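Carboxypeptidase 1 (Deinococcus radiodurans str. R1, PDB 5GIV) is a zinc-dependent M32 metallocarboxypeptidase that probably removes amino acids one by one from peptide C-termini with broad specificity, except for proline. Local coordinates at residues L30-Q34 against R46-Q50. Numbering follows the deposited sequence.
Sequences LGWDQ and RARQQ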
loop_
_atom_site.group_PDB
_atom_site.type_symbol
_atom_site.label_atom_id
_atom_site.label_comp_id
_atom_site.label_asym_id
_atom_site.label_seq_id
_atom_site.Cartn_x
_atom_site.Cartn_y
_atom_site.Cartn_z
ATOM N N LEU A 30 5.465 4.034 0.503
ATOM C CA LEU A 30 5.246 4.822 -0.704
ATOM C C LEU A 30 5.920 4.175 -1.903
ATOM O O LEU A 30 5.367 4.170 -3.005
ATOM C CB LEU A 30 5.763 6.241 -0.499
ATOM C CG LEU A 30 4.900 7.147 0.367
ATOM C CD1 LEU A 30 5.735 8.353 0.810
ATOM C CD2 LEU A 30 3.645 7.583 -0.392
ATOM N N GLY A 31 7.126 3.635 -1.707
ATOM C CA GLY A 31 7.814 2.966 -2.800
ATOM C C GLY A 31 7.239 1.598 -3.117
ATOM O O GLY A 31 7.122 1.217 -4.289
ATOM N N TRP A 32 6.871 0.837 -2.083
ATOM C CA TRP A 32 6.275 -0.473 -2.329
ATOM C C TRP A 32 4.981 -0.339 -3.117
ATOM O O TRP A 32 4.759 -1.063 -4.095
ATOM C CB TRP A 32 6.030 -1.202 -1.009
ATOM C CG TRP A 32 5.207 -2.456 -1.164
ATOM C CD1 TRP A 32 5.665 -3.719 -1.412
ATOM C CD2 TRP A 32 3.782 -2.556 -1.072
ATOM N NE1 TRP A 32 4.610 -4.604 -1.471
ATOM C CE2 TRP A 32 3.444 -3.912 -1.267
ATOM C CE3 TRP A 32 2.757 -1.628 -0.840
ATOM C CZ2 TRP A 32 2.126 -4.362 -1.250
ATOM C CZ3 TRP A 32 1.448 -2.077 -0.819
ATOM C CH2 TRP A 32 1.143 -3.433 -1.021
ATOM N N ASP A 33 4.113 0.590 -2.707
ATOM C CA ASP A 33 2.864 0.800 -3.427
ATOM C C ASP A 33 3.118 1.324 -4.834
ATOM O O ASP A 33 2.400 0.959 -5.776
ATOM C CB ASP A 33 1.971 1.762 -2.631
ATOM C CG ASP A 33 0.682 2.117 -3.365
ATOM O OD1 ASP A 33 -0.263 1.288 -3.372
ATOM O OD2 ASP A 33 0.630 3.230 -3.938
ATOM N N GLN A 34 4.152 2.152 -5.003
ATOM C CA GLN A 34 4.487 2.663 -6.327
ATOM C C GLN A 34 4.800 1.532 -7.297
ATOM O O GLN A 34 4.470 1.614 -8.485
ATOM C CB GLN A 34 5.667 3.624 -6.219
ATOM C CG GLN A 34 6.183 4.142 -7.538
ATOM C CD GLN A 34 7.544 4.794 -7.404
ATOM O OE1 GLN A 34 8.458 4.254 -6.761
ATOM N NE2 GLN A 34 7.683 5.976 -7.987
ATOM N N ARG A 46 2.805 10.901 -6.697
ATOM C CA ARG A 46 3.508 10.021 -5.782
ATOM C C ARG A 46 4.957 10.464 -5.616
ATOM O O ARG A 46 5.503 10.413 -4.509
ATOM C CB ARG A 46 3.423 8.574 -6.272
ATOM C CG ARG A 46 4.238 7.602 -5.443
ATOM C CD ARG A 46 3.823 7.590 -3.961
ATOM N NE ARG A 46 2.394 7.374 -3.765
ATOM C CZ ARG A 46 1.806 6.177 -3.743
ATOM N NH1 ARG A 46 2.528 5.071 -3.900
ATOM N NH2 ARG A 46 0.492 6.082 -3.561
ATOM N N ALA A 47 5.595 10.905 -6.707
ATOM C CA ALA A 47 6.986 11.350 -6.627
ATOM C C ALA A 47 7.123 12.587 -5.742
ATOM O O ALA A 47 8.088 12.721 -4.974
ATOM C CB ALA A 47 7.532 11.617 -8.029
ATOM N N ARG A 48 6.158 13.496 -5.817
ATOM C CA ARG A 48 6.215 14.663 -4.950
ATOM C C ARG A 48 5.989 14.258 -3.500
ATOM O O ARG A 48 6.630 14.802 -2.590
ATOM C CB ARG A 48 5.191 15.706 -5.411
ATOM C CG ARG A 48 5.312 17.081 -4.760
ATOM C CD ARG A 48 4.239 18.014 -5.310
ATOM N NE ARG A 48 2.912 17.455 -5.078
ATOM C CZ ARG A 48 2.164 16.870 -6.007
ATOM N NH1 ARG A 48 2.592 16.789 -7.255
ATOM N NH2 ARG A 48 0.983 16.367 -5.686
ATOM N N GLN A 49 5.065 13.322 -3.263
ATOM C CA GLN A 49 4.876 12.790 -1.915
ATOM C C GLN A 49 6.169 12.184 -1.381
ATOM O O GLN A 49 6.567 12.444 -0.239
ATOM C CB GLN A 49 3.757 11.748 -1.908
ATOM C CG GLN A 49 2.364 12.293 -2.191
ATOM C CD GLN A 49 1.359 11.179 -2.448
ATOM O OE1 GLN A 49 1.728 10.010 -2.573
ATOM N NE2 GLN A 49 0.080 11.541 -2.536
ATOM N N GLN A 50 6.851 11.383 -2.205
ATOM C CA GLN A 50 8.093 10.763 -1.757
ATOM C C GLN A 50 9.146 11.822 -1.482
ATOM O O GLN A 50 9.890 11.733 -0.495
ATOM C CB GLN A 50 8.595 9.755 -2.796
ATOM C CG GLN A 50 7.701 8.528 -2.928
ATOM C CD GLN A 50 8.091 7.634 -4.074
ATOM O OE1 GLN A 50 7.848 7.951 -5.241
ATOM N NE2 GLN A 50 8.699 6.500 -3.751
#
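R46 and D33 form a salt bridge between helix 43-62 and helix 8-36, two successive helices that run antiparallel here, with segment axes 10.7 Å apart. The guanidinium meets the carboxylate end-on, and both of its terminal nitrogens bind one oxygen. R46 NH1 lies 2.6 Å from D33 OD2, on its anti lone pair, and R46 NH2 lies 2.9 Å from the same atom. The two planes are 41° apart.

Two further hydrogen bonds hold the arginine. NH1 gives a weak one to L30 O, a carbonyl that also accepts the helical bond from Q34 N. NE of R46 binds Q49 OE1 at 3.0 Å. CG of R46 is anti to the backbone N, and bends at chi2 (59°) and chi3 (53°) let NH1 and NH2 meet D33 OD2 while NE meets Q49 OE1.

Van der Waals contacts flank these bonds. L30 CD2 sits over one guanidinium face, 3.6 Å from R46 NE. L30 CB packs on Q50 CG at 3.9 Å.

The second subunit adds to the network: its R247 forms a salt bridge with D33 OD1, and its L241 O accepts from Q49 NE2. A leucine in place of R46 would remove the arginine's bonds, and the buried D33 carboxylate would probably have less positive charge to balance it. The chemistry implies a buried carboxylate shared by R46 and R247 of the second subunit, which ties the helix hairpin to the dimer interface.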